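Local coordinates for putative DNA ligase-like protein Rv0938/MT0965 (Mycobacterium tuberculosis, PDB 2IRU) that probably joins broken DNA ends together with Ku in mycobacterial non-homologous end joining, this piece being its primase-like polymerase domain, which adds nucleotides before ligation, at residues P133-P143 / K178-P189; Q10-D18 / T27-Y35. All coordinates share one frame; numbering follows the deposited sequence.

Contact 1. Residues P133-P143 / K178-P189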
loop_
_atom_site.group_PDB
_atom_site.type_symbol
_atom_site.label_atom_id
_atom_site.label_comp_id
_atom_site.label_asym_id
_atom_site.label_seq_id
_atom_site.Cartn_x
_atom_site.Cartn_y
_atom_site.Cartn_z
ATOM N N PRO A 133 -9.340 6.128 -14.051
ATOM C CA PRO A 133 -8.047 5.642 -14.525
ATOM C C PRO A 133 -7.035 5.368 -13.403
ATOM O O PRO A 133 -7.184 5.831 -12.251
ATOM C CB PRO A 133 -7.556 6.801 -15.408
ATOM C CG PRO A 133 -8.773 7.565 -15.743
ATOM C CD PRO A 133 -9.580 7.507 -14.494
ATOM N N ALA A 134 -6.014 4.586 -13.743
ATOM C CA ALA A 134 -4.877 4.449 -12.865
ATOM C C ALA A 134 -4.173 5.801 -12.766
ATOM O O ALA A 134 -4.001 6.497 -13.780
ATOM C CB ALA A 134 -3.923 3.364 -13.392
ATOM N N THR A 135 -3.775 6.182 -11.549
ATOM C CA THR A 135 -3.058 7.441 -11.348
ATOM C C THR A 135 -1.549 7.224 -11.208
ATOM O O THR A 135 -0.761 8.164 -11.353
ATOM C CB THR A 135 -3.536 8.197 -10.093
ATOM O OG1 THR A 135 -3.156 7.480 -8.928
ATOM C CG2 THR A 135 -5.083 8.453 -10.124
ATOM N N ARG A 136 -1.166 5.987 -10.916
ATOM C CA ARG A 136 0.250 5.618 -10.667
ATOM C C ARG A 136 0.413 4.155 -10.991
ATOM O O ARG A 136 -0.588 3.418 -11.035
ATOM C CB ARG A 136 0.579 5.872 -9.179
ATOM C CG ARG A 136 -0.189 4.996 -8.194
ATOM C CD ARG A 136 -0.151 5.569 -6.775
ATOM N NE ARG A 136 -0.754 4.618 -5.842
ATOM C CZ ARG A 136 -1.286 4.911 -4.652
ATOM N NH1 ARG A 136 -1.331 6.168 -4.207
ATOM N NH2 ARG A 136 -1.796 3.922 -3.913
ATOM N N LEU A 137 1.659 3.727 -11.251
ATOM C CA LEU A 137 1.983 2.299 -11.327
ATOM C C LEU A 137 2.559 1.791 -10.001
ATOM O O LEU A 137 3.213 2.529 -9.256
ATOM C CB LEU A 137 3.028 2.016 -12.433
ATOM C CG LEU A 137 2.817 2.498 -13.869
ATOM C CD1 LEU A 137 4.030 2.103 -14.742
ATOM C CD2 LEU A 137 1.539 1.931 -14.433
ATOM N N VAL A 138 2.339 0.516 -9.718
ATOM C CA VAL A 138 3.049 -0.114 -8.619
ATOM C C VAL A 138 3.734 -1.367 -9.125
ATOM O O VAL A 138 3.179 -2.116 -9.963
ATOM C CB VAL A 138 2.136 -0.458 -7.417
ATOM C CG1 VAL A 138 1.183 -1.572 -7.779
ATOM C CG2 VAL A 138 2.965 -0.842 -6.187
ATOM N N PHE A 139 4.961 -1.561 -8.664
ATOM C CA PHE A 139 5.680 -2.816 -8.868
ATOM C C PHE A 139 5.979 -3.441 -7.507
ATOM O O PHE A 139 6.418 -2.737 -6.588
ATOM C CB PHE A 139 6.988 -2.590 -9.616
ATOM C CG PHE A 139 6.790 -2.036 -10.983
ATOM C CD1 PHE A 139 6.755 -2.880 -12.094
ATOM C CD2 PHE A 139 6.657 -0.652 -11.171
ATOM C CE1 PHE A 139 6.553 -2.325 -13.376
ATOM C CE2 PHE A 139 6.472 -0.104 -12.419
ATOM C CZ PHE A 139 6.419 -0.941 -13.534
ATOM N N ASP A 140 5.717 -4.735 -7.375
ATOM C CA ASP A 140 6.041 -5.457 -6.148
ATOM C C ASP A 140 7.275 -6.284 -6.498
ATOM O O ASP A 140 7.190 -7.190 -7.329
ATOM C CB ASP A 140 4.891 -6.406 -5.787
ATOM C CG ASP A 140 5.156 -7.248 -4.544
ATOM O OD1 ASP A 140 6.242 -7.180 -3.890
ATOM O OD2 ASP A 140 4.219 -8.024 -4.229
ATOM N N LEU A 141 8.407 -5.942 -5.879
ATOM C CA LEU A 141 9.647 -6.652 -6.096
ATOM C C LEU A 141 9.809 -7.674 -4.995
ATOM O O LEU A 141 10.037 -7.312 -3.829
ATOM C CB LEU A 141 10.828 -5.667 -6.109
ATOM C CG LEU A 141 11.096 -5.026 -7.477
ATOM C CD1 LEU A 141 9.913 -4.268 -8.085
ATOM C CD2 LEU A 141 12.319 -4.107 -7.345
ATOM N N ASP A 142 9.637 -8.942 -5.349
ATOM C CA ASP A 142 9.659 -9.991 -4.351
ATOM C C ASP A 142 10.925 -10.828 -4.494
ATOM O O ASP A 142 11.073 -11.529 -5.515
ATOM C CB ASP A 142 8.419 -10.882 -4.450
ATOM C CG ASP A 142 8.297 -11.828 -3.244
ATOM O OD1 ASP A 142 7.983 -11.356 -2.119
ATOM O OD2 ASP A 142 8.555 -13.040 -3.421
ATOM N N PRO A 143 11.856 -10.726 -3.513
ATOM C CA PRO A 143 13.141 -11.423 -3.601
ATOM C C PRO A 143 13.012 -12.938 -3.403
ATOM O O PRO A 143 12.504 -13.392 -2.366
ATOM C CB PRO A 143 13.973 -10.790 -2.467
ATOM C CG PRO A 143 12.932 -10.382 -1.440
ATOM C CD PRO A 143 11.750 -9.924 -2.270
ATOM N N LYS A 178 8.388 -8.518 3.235
ATOM C CA LYS A 178 9.570 -9.006 2.529
ATOM C C LYS A 178 9.720 -8.195 1.225
ATOM O O LYS A 178 10.834 -7.902 0.755
ATOM C CB LYS A 178 9.366 -10.489 2.198
ATOM C CG LYS A 178 10.495 -11.145 1.388
ATOM C CD LYS A 178 10.439 -12.682 1.472
ATOM C CE LYS A 178 9.327 -13.268 0.596
ATOM N NZ LYS A 178 9.156 -14.721 0.879
ATOM N N GLY A 179 8.582 -7.821 0.657
ATOM C CA GLY A 179 8.566 -7.081 -0.606
ATOM C C GLY A 179 9.247 -5.725 -0.512
ATOM O O GLY A 179 9.525 -5.199 0.578
ATOM N N LEU A 180 9.629 -5.228 -1.670
ATOM C CA LEU A 180 9.916 -3.828 -1.868
ATOM C C LEU A 180 8.902 -3.383 -2.930
ATOM O O LEU A 180 8.849 -4.012 -3.990
ATOM C CB LEU A 180 11.349 -3.688 -2.408
ATOM C CG LEU A 180 11.815 -2.306 -2.840
ATOM C CD1 LEU A 180 11.738 -1.340 -1.665
ATOM C CD2 LEU A 180 13.236 -2.364 -3.400
ATOM N N HIS A 181 8.075 -2.368 -2.649
ATOM C CA HIS A 181 7.169 -1.823 -3.655
ATOM C C HIS A 181 7.766 -0.560 -4.252
ATOM O O HIS A 181 8.435 0.194 -3.540
ATOM C CB HIS A 181 5.787 -1.477 -3.085
ATOM C CG HIS A 181 4.984 -2.674 -2.700
ATOM N ND1 HIS A 181 4.258 -3.403 -3.623
ATOM C CD2 HIS A 181 4.734 -3.235 -1.496
ATOM C CE1 HIS A 181 3.634 -4.392 -2.999
ATOM N NE2 HIS A 181 3.931 -4.325 -1.711
ATOM N N LEU A 182 7.535 -0.348 -5.552
ATOM C CA LEU A 182 7.988 0.859 -6.244
ATOM C C LEU A 182 6.733 1.497 -6.838
ATOM O O LEU A 182 5.961 0.795 -7.485
ATOM C CB LEU A 182 8.958 0.561 -7.414
ATOM C CG LEU A 182 10.255 -0.180 -7.057
ATOM C CD1 LEU A 182 11.157 -0.298 -8.300
ATOM C CD2 LEU A 182 11.005 0.572 -5.963
ATOM N N TYR A 183 6.519 2.783 -6.575
ATOM C CA TYR A 183 5.394 3.524 -7.133
ATOM C C TYR A 183 5.900 4.598 -8.107
ATOM O O TYR A 183 6.929 5.224 -7.873
ATOM C CB TYR A 183 4.627 4.238 -6.030
ATOM C CG TYR A 183 3.871 3.319 -5.099
ATOM C CD1 TYR A 183 2.553 2.931 -5.399
ATOM C CD2 TYR A 183 4.458 2.823 -3.919
ATOM C CE1 TYR A 183 1.831 2.087 -4.554
ATOM C CE2 TYR A 183 3.729 1.953 -3.043
ATOM C CZ TYR A 183 2.406 1.606 -3.373
ATOM O OH TYR A 183 1.677 0.759 -2.561
ATOM N N THR A 184 5.145 4.804 -9.175
ATOM C CA THR A 184 5.478 5.812 -10.169
ATOM C C THR A 184 4.199 6.574 -10.568
ATOM O O THR A 184 3.253 5.973 -11.092
ATOM C CB THR A 184 6.110 5.184 -11.402
ATOM O OG1 THR A 184 7.277 4.430 -10.999
ATOM C CG2 THR A 184 6.464 6.306 -12.369
ATOM N N PRO A 185 4.157 7.887 -10.322
ATOM C CA PRO A 185 2.935 8.583 -10.763
ATOM C C PRO A 185 2.924 8.744 -12.292
ATOM O O PRO A 185 3.979 8.976 -12.919
ATOM C CB PRO A 185 3.018 9.935 -10.053
ATOM C CG PRO A 185 4.493 10.163 -9.852
ATOM C CD PRO A 185 5.138 8.798 -9.711
ATOM N N LEU A 186 1.731 8.612 -12.868
ATOM C CA LEU A 186 1.541 8.732 -14.316
ATOM C C LEU A 186 1.369 10.181 -14.749
ATOM O O LEU A 186 0.605 10.937 -14.138
ATOM C CB LEU A 186 0.350 7.869 -14.768
ATOM C CG LEU A 186 0.499 6.334 -14.613
ATOM C CD1 LEU A 186 -0.816 5.606 -14.935
ATOM C CD2 LEU A 186 1.666 5.709 -15.400
ATOM N N ASP A 187 2.100 10.566 -15.797
ATOM C CA ASP A 187 1.909 11.869 -16.433
ATOM C C ASP A 187 0.525 11.958 -17.047
ATOM O O ASP A 187 -0.215 12.913 -16.799
ATOM C CB ASP A 187 2.978 12.115 -17.505
ATOM C CG ASP A 187 4.267 12.670 -16.926
ATOM O OD1 ASP A 187 4.384 12.759 -15.675
ATOM O OD2 ASP A 187 5.150 13.035 -17.729
ATOM N N GLU A 188 0.182 10.973 -17.869
ATOM C CA GLU A 188 -1.132 10.968 -18.506
ATOM C C GLU A 188 -1.974 9.795 -18.007
ATOM O O GLU A 188 -1.451 8.686 -17.804
ATOM C CB GLU A 188 -1.044 11.030 -20.042
ATOM C CG GLU A 188 -0.056 10.074 -20.699
ATOM C CD GLU A 188 -0.004 10.235 -22.211
ATOM O OE1 GLU A 188 0.148 9.210 -22.916
ATOM O OE2 GLU A 188 -0.111 11.385 -22.701
ATOM N N PRO A 189 -3.281 10.043 -17.800
ATOM C CA PRO A 189 -4.168 9.003 -17.298
ATOM C C PRO A 189 -4.269 7.816 -18.249
ATOM O O PRO A 189 -4.278 7.988 -19.485
ATOM C CB PRO A 189 -5.522 9.717 -17.154
ATOM C CG PRO A 189 -5.439 10.947 -18.000
ATOM C CD PRO A 189 -3.982 11.326 -18.022
HETATM O O HOH W 1 -1.459 10.684 -12.409
HETATM O O HOH W 2 -1.200 0.910 -3.000
HETATM O O HOH W 3 3.898 -7.202 -1.295
#

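Contact 2. Residues Q10-D18 / T27-Y35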
loop_
_atom_site.group_PDB
_atom_site.type_symbol
_atom_site.label_atom_id
_atom_site.label_comp_id
_atom_site.label_asym_id
_atom_site.label_seq_id
_atom_site.Cartn_x
_atom_site.Cartn_y
_atom_site.Cartn_z
ATOM N N GLN A 10 -17.692 13.756 12.523
ATOM C CA GLN A 10 -16.961 12.481 12.568
ATOM C C GLN A 10 -16.388 12.279 13.957
ATOM O O GLN A 10 -15.613 13.104 14.429
ATOM C CB GLN A 10 -15.817 12.533 11.582
ATOM C CG GLN A 10 -16.307 12.878 10.145
ATOM C CD GLN A 10 -15.235 12.659 9.061
ATOM O OE1 GLN A 10 -14.073 12.418 9.355
ATOM N NE2 GLN A 10 -15.654 12.752 7.789
ATOM N N ARG A 11 -16.749 11.167 14.584
ATOM C CA ARG A 11 -16.276 10.847 15.937
ATOM C C ARG A 11 -15.985 9.338 16.032
ATOM O O ARG A 11 -16.762 8.519 15.557
ATOM C CB ARG A 11 -17.335 11.196 16.986
ATOM C CG ARG A 11 -17.849 12.645 17.023
ATOM C CD ARG A 11 -18.909 12.803 18.115
ATOM N NE ARG A 11 -18.334 13.452 19.312
ATOM C CZ ARG A 11 -18.219 12.865 20.496
ATOM N NH1 ARG A 11 -18.660 11.629 20.660
ATOM N NH2 ARG A 11 -17.667 13.500 21.517
ATOM N N VAL A 12 -14.866 8.989 16.658
ATOM C CA VAL A 12 -14.557 7.579 16.917
ATOM C C VAL A 12 -14.170 7.445 18.367
ATOM O O VAL A 12 -13.394 8.253 18.885
ATOM C CB VAL A 12 -13.391 7.098 16.028
ATOM C CG1 VAL A 12 -12.865 5.676 16.430
ATOM C CG2 VAL A 12 -13.853 7.096 14.595
ATOM N N THR A 13 -14.737 6.425 18.995
ATOM C CA THR A 13 -14.432 6.115 20.397
ATOM C C THR A 13 -13.502 4.868 20.430
ATOM O O THR A 13 -13.861 3.769 19.978
ATOM C CB THR A 13 -15.711 5.840 21.242
ATOM O OG1 THR A 13 -16.605 6.981 21.203
ATOM C CG2 THR A 13 -15.297 5.548 22.699
ATOM N N LEU A 14 -12.294 5.049 20.939
ATOM C CA LEU A 14 -11.390 3.920 21.080
ATOM C C LEU A 14 -11.868 3.082 22.287
ATOM O O LEU A 14 -12.065 3.590 23.394
ATOM C CB LEU A 14 -9.939 4.388 21.342
ATOM C CG LEU A 14 -8.886 3.305 21.488
ATOM C CD1 LEU A 14 -8.738 2.484 20.187
ATOM C CD2 LEU A 14 -7.517 3.916 21.939
ATOM N N THR A 15 -12.072 1.796 22.033
ATOM C CA THR A 15 -12.352 0.846 23.094
ATOM C C THR A 15 -11.197 -0.127 23.299
ATOM O O THR A 15 -10.391 -0.314 22.391
ATOM C CB THR A 15 -13.637 -0.002 22.827
ATOM O OG1 THR A 15 -13.400 -0.846 21.695
ATOM C CG2 THR A 15 -14.860 0.932 22.605
ATOM N N ASN A 16 -11.131 -0.683 24.521
ATOM C CA ASN A 16 -10.082 -1.625 24.872
ATOM C C ASN A 16 -8.682 -1.070 24.528
ATOM O O ASN A 16 -7.835 -1.768 23.915
ATOM C CB ASN A 16 -10.289 -2.947 24.145
ATOM C CG ASN A 16 -11.655 -3.565 24.448
ATOM O OD1 ASN A 16 -12.485 -3.692 23.548
ATOM N ND2 ASN A 16 -11.937 -3.808 25.711
ATOM N N ALA A 17 -8.433 0.178 24.928
ATOM C CA ALA A 17 -7.102 0.833 24.704
ATOM C C ALA A 17 -5.880 0.002 25.107
ATOM O O ALA A 17 -4.795 0.095 24.468
ATOM C CB ALA A 17 -7.045 2.208 25.402
ATOM N N ASP A 18 -6.048 -0.775 26.188
ATOM C CA ASP A 18 -4.958 -1.558 26.717
ATOM C C ASP A 18 -4.807 -2.849 25.975
ATOM O O ASP A 18 -3.863 -3.590 26.276
ATOM C CB ASP A 18 -5.139 -1.840 28.229
ATOM C CG ASP A 18 -6.423 -2.615 28.546
ATOM O OD1 ASP A 18 -7.399 -2.536 27.745
ATOM O OD2 ASP A 18 -6.487 -3.262 29.643
ATOM N N THR A 27 2.615 -4.106 21.741
ATOM C CA THR A 27 1.986 -2.979 21.043
ATOM C C THR A 27 0.465 -3.054 21.181
ATOM O O THR A 27 -0.122 -4.082 20.900
ATOM C CB THR A 27 2.385 -2.974 19.530
ATOM O OG1 THR A 27 3.826 -3.043 19.427
ATOM C CG2 THR A 27 1.866 -1.669 18.871
ATOM N N THR A 28 -0.137 -1.968 21.662
ATOM C CA THR A 28 -1.558 -1.945 22.066
ATOM C C THR A 28 -2.458 -1.207 21.074
ATOM O O THR A 28 -1.997 -0.496 20.157
ATOM C CB THR A 28 -1.751 -1.198 23.394
ATOM O OG1 THR A 28 -1.378 0.183 23.215
ATOM C CG2 THR A 28 -0.932 -1.812 24.533
ATOM N N LYS A 29 -3.756 -1.336 21.286
ATOM C CA LYS A 29 -4.709 -0.554 20.495
ATOM C C LYS A 29 -4.408 0.939 20.636
ATOM O O LYS A 29 -4.424 1.660 19.636
ATOM C CB LYS A 29 -6.143 -0.853 20.908
ATOM C CG LYS A 29 -6.654 -2.189 20.485
ATOM C CD LYS A 29 -8.169 -2.272 20.675
ATOM C CE LYS A 29 -8.964 -1.424 19.644
ATOM N NZ LYS A 29 -10.517 -1.441 19.817
ATOM N N SER A 30 -4.072 1.398 21.845
ATOM C CA SER A 30 -3.709 2.815 22.066
ATOM C C SER A 30 -2.500 3.233 21.206
ATOM O O SER A 30 -2.498 4.308 20.574
ATOM C CB SER A 30 -3.438 3.089 23.550
ATOM O OG SER A 30 -3.214 4.465 23.779
ATOM N N ASP A 31 -1.495 2.372 21.171
ATOM C CA ASP A 31 -0.315 2.628 20.324
ATOM C C ASP A 31 -0.729 2.832 18.867
ATOM O O ASP A 31 -0.222 3.732 18.171
ATOM C CB ASP A 31 0.662 1.456 20.388
ATOM C CG ASP A 31 1.392 1.366 21.734
ATOM O OD1 ASP A 31 1.681 2.418 22.355
ATOM O OD2 ASP A 31 1.715 0.229 22.120
ATOM N N ILE A 32 -1.589 1.942 18.397
ATOM C CA ILE A 32 -2.034 1.971 16.996
ATOM C C ILE A 32 -2.886 3.214 16.677
ATOM O O ILE A 32 -2.728 3.858 15.608
ATOM C CB ILE A 32 -2.707 0.604 16.663
ATOM C CG1 ILE A 32 -1.692 -0.563 16.878
ATOM C CG2 ILE A 32 -3.346 0.577 15.311
ATOM C CD1 ILE A 32 -0.405 -0.455 16.138
ATOM N N PHE A 33 -3.769 3.556 17.618
ATOM C CA PHE A 33 -4.607 4.760 17.518
ATOM C C PHE A 33 -3.715 5.994 17.358
ATOM O O PHE A 33 -3.906 6.844 16.468
ATOM C CB PHE A 33 -5.483 4.843 18.780
ATOM C CG PHE A 33 -6.691 5.776 18.673
ATOM C CD1 PHE A 33 -7.824 5.423 17.926
ATOM C CD2 PHE A 33 -6.730 6.940 19.442
ATOM C CE1 PHE A 33 -8.964 6.267 17.927
ATOM C CE2 PHE A 33 -7.866 7.772 19.431
ATOM C CZ PHE A 33 -8.967 7.417 18.671
ATOM N N ASP A 34 -2.686 6.079 18.200
ATOM C CA ASP A 34 -1.807 7.239 18.147
ATOM C C ASP A 34 -0.981 7.183 16.867
ATOM O O ASP A 34 -0.707 8.199 16.272
ATOM C CB ASP A 34 -0.911 7.293 19.394
ATOM C CG ASP A 34 -1.638 7.896 20.622
ATOM O OD1 ASP A 34 -2.774 8.422 20.483
ATOM O OD2 ASP A 34 -1.046 7.870 21.726
ATOM N N TYR A 35 -0.590 5.994 16.447
ATOM C CA TYR A 35 0.189 5.902 15.212
ATOM C C TYR A 35 -0.574 6.418 14.002
ATOM O O TYR A 35 -0.056 7.252 13.225
ATOM C CB TYR A 35 0.671 4.479 14.969
ATOM C CG TYR A 35 1.277 4.356 13.597
ATOM C CD1 TYR A 35 2.596 4.802 13.332
ATOM C CD2 TYR A 35 0.545 3.782 12.546
ATOM C CE1 TYR A 35 3.166 4.663 12.024
ATOM C CE2 TYR A 35 1.085 3.667 11.230
ATOM C CZ TYR A 35 2.394 4.105 10.981
ATOM O OH TYR A 35 2.954 4.055 9.713
HETATM O O HOH W 4 -11.541 -3.813 20.764
#

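Contact 1. Residues P133-P143 / K178-P189
Val138 and Tyr183 face each other as a non-hydrogen-bonded pair, and their side chains run alongside one another. Val138 CG2, anti to its own backbone nitrogen, comes over one face of the phenol ring, 3.8 Å from the centroid and 23° off the normal, which meets the definition of a CH-pi contact. Arg136 follows the same ring obliquely, NE lying 3.7 Å from Tyr183 CD1; its guanidinium is turned 79° against the ring and is held by Gln117 and a salt bridge to Asp291. The other face of the sheet, with Leu137, Phe139, Leu141, Leu180 and Leu182, is buried against helices 149-164 and 192-209. Leu186 extends the apolar packing at the far end, its CD2 meeting Leu137 CG at 3.7 Å, the two side chains at about a right angle.

Segments 137-143 and 180-186 run antiparallel within the central sheet of the LigD primase-polymerase domain. Paired backbone bonds lock the register: Phe139 N to Leu182 O and Leu182 N to Phe139 O both measure 2.8 Å.

More accessible are the polar side chains of Asp140 and Asp142, both partly exposed, and of Lys178, which is exposed; their positions are consistent with manganese binding (Asp140, Asp142) and nucleotide binding. Asp140 CG approaches His181 CE1 at 3.6 Å, carboxylate and imidazole planes 35° apart, with OD1 over one ring face. His181 itself is buried, and its ND1 has no partner in the model. A water donates to Asp140 OD2 and weakly accepts from His181 NE2, while Gln233 also binds OD2. Lys178 and Asp142 meet loosely: Asp142 OD1 touches Lys178 CE at 3.6 Å, but Lys178 NZ stays 4.7 Å from Asp142 OD2, which forms its salt bridge with Arg223.

Contact 2. Residues Q10-D18 / T27-Y35
Apolar contact centres on Leu14 and the ring of Phe33, which overlap while their side chains point opposite ways. Leu14 CB sits over the middle of one ring face, 4.0 Å from the centroid and 11° off the normal, a CH-pi geometry. With CG anti to the backbone nitrogen (chi1 -179°), Leu14 also brings CD1 to 3.8 Å from Phe33 CD1, and CD2 lies over the same ring. Val12 CG1 meets the ring differently, at its edge, 4.2 Å from Phe33 CE1.

Phe33 belongs to helix 29-47, whose first turn carries a capping box: Thr28 OG1 accepts from Asp31 N at 3.0 Å, and Asp31 OD2 in return accepts from Thr28 N. Backbone bonding across the contact joins the same turn, Ser30 N donating to Ala17 O at 3.0 Å.

Polar side-chain bonding falls to Lys29. Its chain bends at chi3 (72°), which carries the ammonium back to the loop, where NZ donates to Thr15 O at 2.8 Å from above the carbonyl plane. Gln107 OE1 and a water shared with Asn16 OD1 also bind NZ, so three oxygens grip it. On the way, Lys29 CD passes 3.3 Å from Asn16 O. Residues 16-18 belong to a stretch that probably touches target DNA.

Overall arrangement
Contact 1 lies about 10 Å from the centre of the chain and contact 2 about 21 Å, on opposite sides of it; their centres are 31 Å apart and their nearest atoms about 13 Å, so they do not touch. They share no secondary-structure element. Contact 1 joins two strands of the central sheet and buries 1008 Å², held by regular backbone pairing together with apolar side chains, with most of its touching residues buried. Contact 2 sets an irregular N-terminal loop against the start of a helix, covers 442 Å² at the surface, and uses just one backbone bond, one aromatic patch and one lysine. Acidic, probably metal-binding residues mark contact 1, whereas contact 2 lies away from the metal and nucleotide positions.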